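PDB 5K3H: acyl-coenzyme A oxidase acox-1.1 from Caenorhabditis elegans, which catalyses the FAD-dependent desaturation of acyl-CoA thioesters to (2E)-enoyl-CoA with release of hydrogen peroxide, the first step of peroxisomal beta-oxidation. Local coordinates for residues 107-115 with 243-251; 53-61 with 74-85. All coordinates share one frame; numbering follows the deposited sequence.

How the contacts relate
Both contacts involve the N-terminal helical region, and helix 68-85 connects them. One face of this helix packs on the loop 53-61 in contact 2. Ser75, within the same helical segment, instead meets contact 1: its OG lies 3.1 Å from Asn111 CB and 3.4 Å from Ile247 CG2, and makes a weak hydrogen bond to Gly110 O. The centres of the two contacts are about 16 Å apart, on the same side of the chain's centre, and both touch the second subunit. Contact 1 lies nearer the cofactor site, with Val248 about 4 Å (nearest atoms) from the FAD-binding Gly191, whereas contact 2 is away from the annotated sites.

Contact 1 (107-115 with 243-251); sequences GIEGNPMAL and MAYNIVDNG
The carbonyl oxygen of Glu109 is the polar centre of this loop-to-loop contact. Ile247 N donates to Glu109 O at 3.0 Å, tilted 31° from the carbonyl plane, and Tyr245 CA adds a CA-H...O contact to the same oxygen at 3.4 Å. A type I turn from Tyr245 to Val248 wraps the second loop around this acceptor. The carboxylate of Glu109 supplies another link: water 1 donates to Glu109 OE1 and accepts from Asn246 N at 2.8 Å. Lys71 and Tyr419 also hold this carboxylate, so a buried acid suits the place.

Around the polar centre the fit is close. Ile247 points at the first loop and sets CD1 3.7 Å from Glu109 CB. With CG2 anti to its backbone N, that methyl instead lies over the peptide of Gly110. The other branched residue, Val248, rests CG2 3.6 Å from Gly110 CA and also touches the methyl of Ala114. A side chain on Gly110 would collide with Val248 CG2, and its backbone angles (phi 113°) independently call for glycine. Tyr245 brings its ring alongside the same strip of backbone, with Ile108 O at the ring edge, near the plane, 3.2 Å from CD1; its OH reaches Ala114 CB. Tyr414 of the second subunit packs on Tyr245 as well.

Beyond Gly110, Asn111 OD1 accepts from Met113 N at 2.8 Å, an Asx turn that accompanies the type I turn leading into helix 114-127. The contact thus joins the entrance of an N-terminal helix to the loop connecting strands 234-238 and 251-255. It is a junction between the helical and beta domains of the acyl-CoA oxidase fold, with Val248 beside the FAD-binding Gly191.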
ATOM      1  N   GLY B 107      -1.052  17.429  12.925  1.00 20.63           N
ATOM      2  CA  GLY B 107      -1.423  16.342  12.041  1.00 19.67           C
ATOM      3  C   GLY B 107      -0.376  15.247  11.968  1.00 20.26           C
ATOM      4  O   GLY B 107       0.462  15.087  12.851  1.00 21.99           O
ATOM      5  N   ILE B 108      -0.455  14.455  10.902  1.00 19.02           N
ATOM      6  CA  ILE B 108       0.421  13.290  10.743  1.00 19.44           C
ATOM      7  C   ILE B 108       1.526  13.478   9.700  1.00 19.71           C
ATOM      8  O   ILE B 108       2.444  12.638   9.646  1.00 19.65           O
ATOM      9  CB  ILE B 108      -0.386  12.008  10.436  1.00 20.13           C
ATOM     10  CG1 ILE B 108      -1.170  12.124   9.118  1.00 20.38           C
ATOM     11  CG2 ILE B 108      -1.295  11.674  11.601  1.00 20.39           C
ATOM     12  CD1 ILE B 108      -1.810  10.814   8.676  1.00 20.19           C
ATOM     13  N   GLU B 109       1.479  14.535   8.874  1.00 20.00           N
ATOM     14  CA  GLU B 109       2.448  14.667   7.791  1.00 19.97           C
ATOM     15  C   GLU B 109       3.799  15.227   8.238  1.00 20.48           C
ATOM     16  O   GLU B 109       4.712  15.297   7.403  1.00 20.46           O
ATOM     17  CB  GLU B 109       1.872  15.522   6.664  1.00 20.55           C
ATOM     18  CG  GLU B 109       0.543  14.979   6.113  1.00 21.09           C
ATOM     19  CD  GLU B 109       0.088  15.633   4.809  1.00 21.12           C
ATOM     20  OE1 GLU B 109       0.971  16.077   4.042  1.00 20.59           O
ATOM     21  OE2 GLU B 109      -1.138  15.698   4.546  1.00 21.62           O
ATOM     22  N   GLY B 110       3.964  15.566   9.515  1.00 21.90           N
ATOM     23  CA  GLY B 110       5.219  16.039  10.067  1.00 22.21           C
ATOM     24  C   GLY B 110       5.170  17.496  10.515  1.00 22.36           C
ATOM     25  O   GLY B 110       4.192  18.221  10.307  1.00 22.34           O
ATOM     26  N   ASN B 111       6.261  17.911  11.162  1.00 23.39           N
ATOM     27  CA  ASN B 111       6.487  19.316  11.479  1.00 23.92           C
ATOM     28  C   ASN B 111       7.986  19.522  11.667  1.00 24.05           C
ATOM     29  O   ASN B 111       8.742  18.550  11.765  1.00 23.63           O
ATOM     30  CB  ASN B 111       5.681  19.758  12.721  1.00 23.31           C
ATOM     31  CG  ASN B 111       6.208  19.164  14.009  1.00 24.15           C
ATOM     32  OD1 ASN B 111       7.088  19.733  14.651  1.00 24.22           O
ATOM     33  ND2 ASN B 111       5.676  18.001  14.390  1.00 25.01           N
ATOM     34  N   PRO B 112       8.458  20.776  11.661  1.00 25.73           N
ATOM     35  CA  PRO B 112       9.915  21.032  11.735  1.00 26.43           C
ATOM     36  C   PRO B 112      10.581  20.573  13.014  1.00 27.62           C
ATOM     37  O   PRO B 112      11.824  20.579  13.086  1.00 28.35           O
ATOM     38  CB  PRO B 112      10.011  22.553  11.606  1.00 25.96           C
ATOM     39  CG  PRO B 112       8.778  22.936  10.821  1.00 25.46           C
ATOM     40  CD  PRO B 112       7.712  22.003  11.301  1.00 26.29           C
ATOM     41  N   MET B 113       9.811  20.246  14.049  1.00 25.36           N
ATOM     42  CA  MET B 113      10.373  19.817  15.321  1.00 25.07           C
ATOM     43  C   MET B 113       9.896  18.426  15.696  1.00 24.27           C
ATOM     44  O   MET B 113       9.918  18.060  16.876  1.00 22.87           O
ATOM     45  CB  MET B 113      10.043  20.835  16.411  1.00 26.18           C
ATOM     46  CG  MET B 113      10.782  22.125  16.200  1.00 28.28           C
ATOM     47  SD  MET B 113      10.499  23.347  17.485  1.00 31.64           S
ATOM     48  CE  MET B 113      11.102  22.518  18.956  1.00 29.53           C
ATOM     49  N   ALA B 114       9.476  17.651  14.702  1.00 23.16           N
ATOM     50  CA  ALA B 114       8.992  16.296  14.934  1.00 23.37           C
ATOM     51  C   ALA B 114      10.023  15.415  15.637  1.00 23.87           C
ATOM     52  O   ALA B 114       9.687  14.661  16.549  1.00 24.78           O
ATOM     53  CB  ALA B 114       8.555  15.659  13.623  1.00 22.92           C
ATOM     54  N   LEU B 115      11.278  15.510  15.209  1.00 23.77           N
ATOM     55  CA  LEU B 115      12.348  14.711  15.799  1.00 24.17           C
ATOM     56  C   LEU B 115      12.906  15.340  17.074  1.00 24.01           C
ATOM     57  O   LEU B 115      13.452  14.644  17.931  1.00 24.06           O
ATOM     58  CB  LEU B 115      13.471  14.482  14.784  1.00 24.28           C
ATOM     59  CG  LEU B 115      13.331  13.236  13.907  1.00 25.30           C
ATOM     60  CD1 LEU B 115      13.456  11.973  14.744  1.00 25.92           C
ATOM     61  CD2 LEU B 115      12.009  13.255  13.155  1.00 24.03           C
ATOM     62  N   MET B 243       7.263   9.526  -0.261  1.00 20.02           N
ATOM     63  CA  MET B 243       5.935   8.998  -0.547  1.00 20.03           C
ATOM     64  C   MET B 243       4.891   9.569   0.407  1.00 18.94           C
ATOM     65  O   MET B 243       3.723   9.703   0.045  1.00 16.81           O
ATOM     66  CB  MET B 243       5.953   7.465  -0.519  1.00 20.97           C
ATOM     67  CG  MET B 243       5.691   6.818   0.820  1.00 22.34           C
ATOM     68  SD  MET B 243       5.694   5.009   0.685  1.00 23.97           S
ATOM     69  CE  MET B 243       3.945   4.607   0.587  1.00 21.76           C
ATOM     70  N   ALA B 244       5.292   9.949   1.603  1.00 20.18           N
ATOM     71  CA  ALA B 244       4.383  10.594   2.537  1.00 19.86           C
ATOM     72  C   ALA B 244       5.247  11.305   3.568  1.00 19.89           C
ATOM     73  O   ALA B 244       6.478  11.318   3.463  1.00 20.11           O
ATOM     74  CB  ALA B 244       3.413   9.580   3.166  1.00 19.80           C
ATOM     75  N   TYR B 245       4.600  11.907   4.564  1.00 20.92           N
ATOM     76  CA  TYR B 245       5.334  12.480   5.695  1.00 21.14           C
ATOM     77  C   TYR B 245       6.251  13.617   5.243  1.00 21.11           C
ATOM     78  O   TYR B 245       7.382  13.740   5.706  1.00 21.53           O
ATOM     79  CB  TYR B 245       6.142  11.385   6.398  1.00 21.77           C
ATOM     80  CG  TYR B 245       6.460  11.687   7.831  1.00 21.61           C
ATOM     81  CD1 TYR B 245       5.443  12.019   8.716  1.00 21.38           C
ATOM     82  CD2 TYR B 245       7.757  11.589   8.317  1.00 21.91           C
ATOM     83  CE1 TYR B 245       5.705  12.282  10.039  1.00 21.85           C
ATOM     84  CE2 TYR B 245       8.037  11.843   9.663  1.00 22.34           C
ATOM     85  CZ  TYR B 245       7.000  12.192  10.514  1.00 21.92           C
ATOM     86  OH  TYR B 245       7.236  12.453  11.850  1.00 23.95           O
ATOM     87  N   ASN B 246       5.773  14.441   4.315  1.00 20.15           N
ATOM     88  CA  ASN B 246       6.656  15.330   3.574  1.00 20.49           C
ATOM     89  C   ASN B 246       6.882  16.679   4.241  1.00 21.33           C
ATOM     90  O   ASN B 246       7.675  17.475   3.725  1.00 22.36           O
ATOM     91  CB  ASN B 246       6.123  15.522   2.163  1.00 19.77           C
ATOM     92  CG  ASN B 246       6.532  14.385   1.254  1.00 19.88           C
ATOM     93  OD1 ASN B 246       7.726  14.175   1.030  1.00 18.99           O
ATOM     94  ND2 ASN B 246       5.555  13.631   0.736  1.00 19.50           N
ATOM     95  N   ILE B 247       6.230  16.949   5.377  1.00 21.88           N
ATOM     96  CA  ILE B 247       6.529  18.158   6.134  1.00 22.38           C
ATOM     97  C   ILE B 247       7.823  18.005   6.921  1.00 22.58           C
ATOM     98  O   ILE B 247       8.458  19.007   7.265  1.00 22.93           O
ATOM     99  CB  ILE B 247       5.327  18.517   7.029  1.00 22.90           C
ATOM    100  CG1 ILE B 247       4.080  18.733   6.154  1.00 22.90           C
ATOM    101  CG2 ILE B 247       5.640  19.719   7.921  1.00 22.71           C
ATOM    102  CD1 ILE B 247       2.789  19.092   6.893  1.00 22.46           C
ATOM    103  N   VAL B 248       8.224  16.773   7.221  1.00 22.75           N
ATOM    104  CA  VAL B 248       9.520  16.496   7.824  1.00 21.96           C
ATOM    105  C   VAL B 248      10.590  16.581   6.747  1.00 21.60           C
ATOM    106  O   VAL B 248      10.513  15.908   5.712  1.00 21.78           O
ATOM    107  CB  VAL B 248       9.518  15.121   8.505  1.00 22.61           C
ATOM    108  CG1 VAL B 248      10.954  14.667   8.817  1.00 23.13           C
ATOM    109  CG2 VAL B 248       8.694  15.180   9.774  1.00 22.50           C
ATOM    110  N   ASP B 249      11.607  17.394   7.004  1.00 23.12           N
ATOM    111  CA  ASP B 249      12.707  17.636   6.077  1.00 23.54           C
ATOM    112  C   ASP B 249      13.859  16.691   6.430  1.00 23.19           C
ATOM    113  O   ASP B 249      14.843  17.048   7.088  1.00 25.18           O
ATOM    114  CB  ASP B 249      13.105  19.104   6.158  1.00 24.70           C
ATOM    115  CG  ASP B 249      13.297  19.566   7.612  1.00 25.90           C
ATOM    116  OD1 ASP B 249      12.296  19.544   8.377  1.00 27.86           O
ATOM    117  OD2 ASP B 249      14.445  19.922   8.002  1.00 25.93           O
ATOM    118  N   ASN B 250      13.730  15.457   5.964  1.00 21.82           N
ATOM    119  CA  ASN B 250      14.772  14.472   6.190  1.00 21.44           C
ATOM    120  C   ASN B 250      16.034  14.876   5.453  1.00 21.02           C
ATOM    121  O   ASN B 250      15.974  15.297   4.298  1.00 20.30           O
ATOM    122  CB  ASN B 250      14.287  13.101   5.737  1.00 21.34           C
ATOM    123  CG  ASN B 250      13.085  12.633   6.509  1.00 21.39           C
ATOM    124  OD1 ASN B 250      11.969  13.066   6.270  1.00 21.99           O
ATOM    125  ND2 ASN B 250      13.315  11.736   7.450  1.00 20.86           N
ATOM    126  N   GLY B 251      17.189  14.718   6.107  1.00 20.35           N
ATOM    127  CA  GLY B 251      18.404  15.332   5.622  1.00 19.99           C
ATOM    128  C   GLY B 251      19.592  14.402   5.470  1.00 19.56           C
ATOM    129  O   GLY B 251      19.651  13.321   6.045  1.00 18.55           O
TER
HETATM  130  O   HOH W   1       3.174  14.449   3.176  1.00 20.16           O

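Contact 2 (53-61 with 74-85); sequences EIPELHDSM and ESARKLTVLTQR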
ATOM      1  N   GLU B  53     -12.105  27.199  19.623  1.00 33.00           N
ATOM      2  CA  GLU B  53     -12.146  28.635  19.860  1.00 34.26           C
ATOM      3  C   GLU B  53     -10.879  29.345  19.413  1.00 31.94           C
ATOM      4  O   GLU B  53     -10.786  30.558  19.592  1.00 31.75           O
ATOM      5  CB  GLU B  53     -12.329  28.941  21.347  1.00 38.89           C
ATOM      6  CG  GLU B  53     -13.517  28.325  22.040  1.00 43.66           C
ATOM      7  CD  GLU B  53     -13.525  28.639  23.544  1.00 49.10           C
ATOM      8  OE1 GLU B  53     -12.503  29.138  24.067  1.00 51.83           O
ATOM      9  OE2 GLU B  53     -14.541  28.343  24.210  1.00 56.06           O
ATOM     10  N   ILE B  54      -9.899  28.643  18.849  1.00 34.74           N
ATOM     11  CA  ILE B  54      -8.622  29.272  18.509  1.00 34.11           C
ATOM     12  C   ILE B  54      -8.374  29.070  17.020  1.00 33.86           C
ATOM     13  O   ILE B  54      -7.553  28.226  16.634  1.00 33.23           O
ATOM     14  CB  ILE B  54      -7.458  28.680  19.321  1.00 33.31           C
ATOM     15  CG1 ILE B  54      -7.749  28.661  20.816  1.00 33.47           C
ATOM     16  CG2 ILE B  54      -6.181  29.445  19.082  1.00 33.31           C
ATOM     17  CD1 ILE B  54      -6.627  27.995  21.596  1.00 33.95           C
ATOM     18  N   PRO B  55      -9.006  29.855  16.156  1.00 35.96           N
ATOM     19  CA  PRO B  55      -8.884  29.596  14.717  1.00 36.10           C
ATOM     20  C   PRO B  55      -7.469  29.771  14.183  1.00 35.81           C
ATOM     21  O   PRO B  55      -7.154  29.216  13.120  1.00 37.42           O
ATOM     22  CB  PRO B  55      -9.858  30.609  14.096  1.00 37.42           C
ATOM     23  CG  PRO B  55     -10.013  31.688  15.140  1.00 36.81           C
ATOM     24  CD  PRO B  55      -9.924  30.965  16.454  1.00 36.70           C
ATOM     25  N   GLU B  56      -6.600  30.504  14.887  1.00 35.60           N
ATOM     26  CA  GLU B  56      -5.211  30.629  14.449  1.00 36.17           C
ATOM     27  C   GLU B  56      -4.472  29.294  14.519  1.00 33.73           C
ATOM     28  O   GLU B  56      -3.406  29.142  13.901  1.00 31.52           O
ATOM     29  CB  GLU B  56      -4.482  31.702  15.276  1.00 38.82           C
ATOM     30  CG  GLU B  56      -4.926  31.833  16.764  1.00 44.19           C
ATOM     31  CD  GLU B  56      -6.234  32.620  16.960  1.00 44.78           C
ATOM     32  OE1 GLU B  56      -6.710  33.199  15.968  1.00 46.05           O
ATOM     33  OE2 GLU B  56      -6.788  32.661  18.091  1.00 51.48           O
ATOM     34  N   LEU B  57      -5.021  28.322  15.241  1.00 33.13           N
ATOM     35  CA  LEU B  57      -4.440  26.993  15.315  1.00 31.41           C
ATOM     36  C   LEU B  57      -5.087  26.012  14.341  1.00 30.77           C
ATOM     37  O   LEU B  57      -4.879  24.802  14.477  1.00 32.34           O
ATOM     38  CB  LEU B  57      -4.517  26.457  16.747  1.00 30.26           C
ATOM     39  CG  LEU B  57      -3.526  27.051  17.746  1.00 29.65           C
ATOM     40  CD1 LEU B  57      -3.800  26.555  19.130  1.00 29.07           C
ATOM     41  CD2 LEU B  57      -2.116  26.683  17.344  1.00 29.35           C
ATOM     42  N   HIS B  58      -5.914  26.487  13.410  1.00 30.12           N
ATOM     43  CA  HIS B  58      -6.555  25.607  12.439  1.00 29.99           C
ATOM     44  C   HIS B  58      -5.774  25.547  11.130  1.00 29.58           C
ATOM     45  O   HIS B  58      -4.997  26.449  10.799  1.00 28.85           O
ATOM     46  CB  HIS B  58      -7.988  26.062  12.158  1.00 30.10           C
ATOM     47  CG  HIS B  58      -8.871  26.050  13.365  1.00 31.21           C
ATOM     48  ND1 HIS B  58     -10.159  26.542  13.349  1.00 30.84           N
ATOM     49  CD2 HIS B  58      -8.668  25.567  14.615  1.00 31.16           C
ATOM     50  CE1 HIS B  58     -10.699  26.386  14.543  1.00 31.30           C
ATOM     51  NE2 HIS B  58      -9.817  25.797  15.329  1.00 31.45           N
ATOM     52  N   ASP B  59      -5.986  24.458  10.383  1.00 26.45           N
ATOM     53  CA  ASP B  59      -5.456  24.392   9.031  1.00 25.85           C
ATOM     54  C   ASP B  59      -6.020  25.561   8.241  1.00 25.26           C
ATOM     55  O   ASP B  59      -7.240  25.754   8.201  1.00 26.19           O
ATOM     56  CB  ASP B  59      -5.866  23.085   8.345  1.00 26.44           C
ATOM     57  CG  ASP B  59      -5.352  21.841   9.048  1.00 27.79           C
ATOM     58  OD1 ASP B  59      -4.399  21.928   9.849  1.00 27.40           O
ATOM     59  OD2 ASP B  59      -5.937  20.761   8.813  1.00 31.00           O
ATOM     60  N   SER B  60      -5.137  26.340   7.602  1.00 27.28           N
ATOM     61  CA  SER B  60      -5.607  27.486   6.823  1.00 27.40           C
ATOM     62  C   SER B  60      -6.372  27.036   5.586  1.00 27.59           C
ATOM     63  O   SER B  60      -7.274  27.746   5.131  1.00 26.87           O
ATOM     64  CB  SER B  60      -4.445  28.401   6.426  1.00 26.73           C
ATOM     65  OG  SER B  60      -3.433  27.696   5.718  1.00 26.63           O
ATOM     66  N   MET B  61      -6.038  25.876   5.031  1.00 25.09           N
ATOM     67  CA  MET B  61      -6.858  25.244   4.003  1.00 25.60           C
ATOM     68  C   MET B  61      -6.645  23.738   4.089  1.00 24.08           C
ATOM     69  O   MET B  61      -5.764  23.269   4.820  1.00 22.75           O
ATOM     70  CB  MET B  61      -6.505  25.772   2.609  1.00 28.61           C
ATOM     71  CG  MET B  61      -5.047  25.744   2.281  1.00 30.59           C
ATOM     72  SD  MET B  61      -4.785  26.036   0.525  1.00 39.90           S
ATOM     73  CE  MET B  61      -6.217  27.051   0.143  1.00 38.63           C
ATOM     74  N   GLU B  74       3.104  26.470   6.617  1.00 26.95           N
ATOM     75  CA  GLU B  74       1.950  26.375   7.502  1.00 27.43           C
ATOM     76  C   GLU B  74       2.311  25.656   8.799  1.00 27.12           C
ATOM     77  O   GLU B  74       1.909  26.074   9.889  1.00 26.49           O
ATOM     78  CB  GLU B  74       0.825  25.639   6.765  1.00 28.85           C
ATOM     79  CG  GLU B  74      -0.399  25.284   7.593  1.00 31.07           C
ATOM     80  CD  GLU B  74      -1.302  26.493   7.792  1.00 32.89           C
ATOM     81  OE1 GLU B  74      -0.968  27.576   7.284  1.00 33.38           O
ATOM     82  OE2 GLU B  74      -2.348  26.376   8.447  1.00 34.60           O
ATOM     83  N   SER B  75       3.077  24.571   8.699  1.00 26.87           N
ATOM     84  CA  SER B  75       3.446  23.806   9.882  1.00 26.39           C
ATOM     85  C   SER B  75       4.300  24.647  10.832  1.00 26.81           C
ATOM     86  O   SER B  75       4.154  24.557  12.057  1.00 24.45           O
ATOM     87  CB  SER B  75       4.165  22.514   9.440  1.00 25.80           C
ATOM     88  OG  SER B  75       4.471  21.638  10.517  1.00 26.31           O
ATOM     89  N   ALA B  76       5.224  25.452  10.279  1.00 29.41           N
ATOM     90  CA  ALA B  76       6.035  26.352  11.103  1.00 29.58           C
ATOM     91  C   ALA B  76       5.179  27.457  11.718  1.00 29.89           C
ATOM     92  O   ALA B  76       5.358  27.815  12.890  1.00 29.29           O
ATOM     93  CB  ALA B  76       7.172  26.950  10.270  1.00 30.50           C
ATOM     94  N   ARG B  77       4.251  28.012  10.936  1.00 28.37           N
ATOM     95  CA  ARG B  77       3.293  28.980  11.459  1.00 30.05           C
ATOM     96  C   ARG B  77       2.595  28.464  12.717  1.00 30.06           C
ATOM     97  O   ARG B  77       2.695  29.071  13.791  1.00 27.90           O
ATOM     98  CB  ARG B  77       2.270  29.314  10.373  1.00 31.03           C
ATOM     99  CG  ARG B  77       1.375  30.495  10.696  1.00 32.84           C
ATOM    100  CD  ARG B  77       0.269  30.662   9.656  1.00 32.55           C
ATOM    101  NE  ARG B  77      -0.706  29.579   9.658  1.00 32.29           N
ATOM    102  CZ  ARG B  77      -1.623  29.402  10.614  1.00 32.49           C
ATOM    103  NH1 ARG B  77      -1.684  30.222  11.656  1.00 31.20           N
ATOM    104  NH2 ARG B  77      -2.474  28.389  10.540  1.00 34.18           N
ATOM    105  N   LYS B  78       1.893  27.323  12.598  1.00 29.36           N
ATOM    106  CA  LYS B  78       1.158  26.754  13.733  1.00 29.72           C
ATOM    107  C   LYS B  78       2.084  26.388  14.877  1.00 29.26           C
ATOM    108  O   LYS B  78       1.715  26.526  16.053  1.00 27.69           O
ATOM    109  CB  LYS B  78       0.373  25.521  13.290  1.00 30.37           C
ATOM    110  CG  LYS B  78      -0.693  25.850  12.292  1.00 32.10           C
ATOM    111  CD  LYS B  78      -1.668  24.721  12.110  1.00 33.27           C
ATOM    112  CE  LYS B  78      -1.066  23.693  11.170  1.00 35.95           C
ATOM    113  NZ  LYS B  78      -2.108  22.786  10.623  1.00 37.97           N
ATOM    114  N   LEU B  79       3.292  25.925  14.561  1.00 29.04           N
ATOM    115  CA  LEU B  79       4.217  25.533  15.614  1.00 29.96           C
ATOM    116  C   LEU B  79       4.570  26.718  16.512  1.00 29.32           C
ATOM    117  O   LEU B  79       4.573  26.589  17.743  1.00 28.30           O
ATOM    118  CB  LEU B  79       5.466  24.918  14.980  1.00 30.89           C
ATOM    119  CG  LEU B  79       6.447  24.112  15.822  1.00 32.93           C
ATOM    120  CD1 LEU B  79       5.727  23.022  16.594  1.00 32.24           C
ATOM    121  CD2 LEU B  79       7.463  23.497  14.879  1.00 34.08           C
ATOM    122  N   THR B  80       4.841  27.891  15.925  1.00 31.68           N
ATOM    123  CA  THR B  80       5.171  29.053  16.749  1.00 32.33           C
ATOM    124  C   THR B  80       3.978  29.488  17.599  1.00 30.74           C
ATOM    125  O   THR B  80       4.147  29.850  18.772  1.00 30.13           O
ATOM    126  CB  THR B  80       5.674  30.213  15.887  1.00 34.01           C
ATOM    127  OG1 THR B  80       4.668  30.579  14.947  1.00 36.37           O
ATOM    128  CG2 THR B  80       6.959  29.865  15.153  1.00 34.33           C
ATOM    129  N   VAL B  81       2.765  29.454  17.039  1.00 31.56           N
ATOM    130  CA  VAL B  81       1.589  29.771  17.849  1.00 31.09           C
ATOM    131  C   VAL B  81       1.447  28.789  19.008  1.00 31.89           C
ATOM    132  O   VAL B  81       1.104  29.185  20.127  1.00 31.01           O
ATOM    133  CB  VAL B  81       0.327  29.793  16.977  1.00 30.59           C
ATOM    134  CG1 VAL B  81      -0.883  30.123  17.831  1.00 31.18           C
ATOM    135  CG2 VAL B  81       0.494  30.787  15.845  1.00 30.49           C
ATOM    136  N   LEU B  82       1.718  27.497  18.766  1.00 30.85           N
ATOM    137  CA  LEU B  82       1.651  26.504  19.844  1.00 32.37           C
ATOM    138  C   LEU B  82       2.586  26.858  20.996  1.00 33.87           C
ATOM    139  O   LEU B  82       2.152  26.945  22.145  1.00 35.55           O
ATOM    140  CB  LEU B  82       1.994  25.104  19.329  1.00 32.65           C
ATOM    141  CG  LEU B  82       0.913  24.217  18.703  1.00 32.80           C
ATOM    142  CD1 LEU B  82       1.524  22.830  18.359  1.00 33.34           C
ATOM    143  CD2 LEU B  82      -0.354  24.085  19.565  1.00 32.21           C
ATOM    144  N   THR B  83       3.861  27.133  20.703  1.00 30.54           N
ATOM    145  CA  THR B  83       4.811  27.419  21.777  1.00 34.26           C
ATOM    146  C   THR B  83       4.364  28.618  22.603  1.00 36.25           C
ATOM    147  O   THR B  83       4.695  28.723  23.788  1.00 37.73           O
ATOM    148  CB  THR B  83       6.198  27.711  21.203  1.00 36.62           C
ATOM    149  OG1 THR B  83       6.103  28.862  20.369  1.00 39.50           O
ATOM    150  CG2 THR B  83       6.686  26.589  20.333  1.00 36.60           C
ATOM    151  N   GLN B  84       3.610  29.526  21.983  1.00 36.27           N
ATOM    152  CA  GLN B  84       3.106  30.737  22.618  1.00 39.34           C
ATOM    153  C   GLN B  84       1.848  30.481  23.451  1.00 37.48           C
ATOM    154  O   GLN B  84       1.768  30.911  24.607  1.00 35.66           O
ATOM    155  CB  GLN B  84       2.874  31.790  21.530  1.00 44.55           C
ATOM    156  CG  GLN B  84       2.015  32.981  21.911  1.00 51.65           C
ATOM    157  CD  GLN B  84       1.703  33.871  20.702  1.00 58.38           C
ATOM    158  OE1 GLN B  84       1.999  33.511  19.547  1.00 56.89           O
ATOM    159  NE2 GLN B  84       1.073  35.025  20.963  1.00 59.26           N
ATOM    160  N   ARG B  85       0.850  29.784  22.896  1.00 39.50           N
ATOM    161  CA  ARG B  85      -0.429  29.607  23.583  1.00 37.89           C
ATOM    162  C   ARG B  85      -0.567  28.253  24.282  1.00 36.28           C
ATOM    163  O   ARG B  85      -1.598  28.011  24.921  1.00 36.56           O
ATOM    164  CB  ARG B  85      -1.589  29.761  22.601  1.00 37.69           C
ATOM    165  CG  ARG B  85      -1.387  30.847  21.563  1.00 40.20           C
ATOM    166  CD  ARG B  85      -2.055  32.126  21.978  1.00 41.95           C
ATOM    167  NE  ARG B  85      -3.454  31.911  22.323  1.00 43.51           N
ATOM    168  CZ  ARG B  85      -4.457  32.037  21.460  1.00 44.64           C
ATOM    169  NH1 ARG B  85      -4.206  32.345  20.190  1.00 42.17           N
ATOM    170  NH2 ARG B  85      -5.704  31.823  21.864  1.00 47.20           N
TER
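Leu57 packs on the 74-85 part of helix 68-85 and makes the tight part of this contact. The CD2 methyl of Leu57 lies 3.7 Å from Val81 CG1 and 3.8 Å from Leu82 CD2, touching two successive helix residues at once. Val105 of helix 97-105 also packs on Leu57, so a branched aliphatic side chain suits this buried spot.

Beside it lies a polar cluster with short bonds, although Ser60 itself is exposed. Arg77 grips Glu74 side-on, NE to OE1 and NH2 to OE2, the latter at 2.9 Å. With Glu74 CG anti to the backbone N (chi1 172°) and the chain bent at the next bond (78°), the carboxylate lies where both Arg77 and the loop can reach it. Ser60 N donates to Glu74 OE2 at 2.9 Å, from the face of the carboxylate opposite to Arg77 NH2. The guanidinium has another hold on the loop: NH1 meets Glu56 O at 3.0 Å, in the carbonyl plane and on a lone pair. Without this carboxylate, as with an alanine here, Ser60 N would probably lose its acceptor and Arg77 the partner that fixes its guanidinium, leaving the hold on Glu56 O less well oriented.

Lys78 NZ, 2.6 Å from Asp59 OD1, forms a salt bridge that is shared outward: Arg626 takes the other Asp59 oxygen, and Val105 O also accepts from the lysine.

Toward solvent the contact is looser: the partly exposed Glu56 and Arg85 form a salt bridge whose OE2-NH1 hydrogen bond is weak, at 3.3 Å, with the two flat groups 37° apart. Ile54 CG2 lies against that guanidinium, while Arg85 NE turns to Glu88.

The loop is therefore anchored by the Leu57 packing, by hydrogen bonds between helix side chains and loop backbone, and by separate charge pairs: Glu56 and Asp59 face Arg85 and Lys78, while Glu74 and Arg77 pair within the helix, so the charges are probably largely compensated.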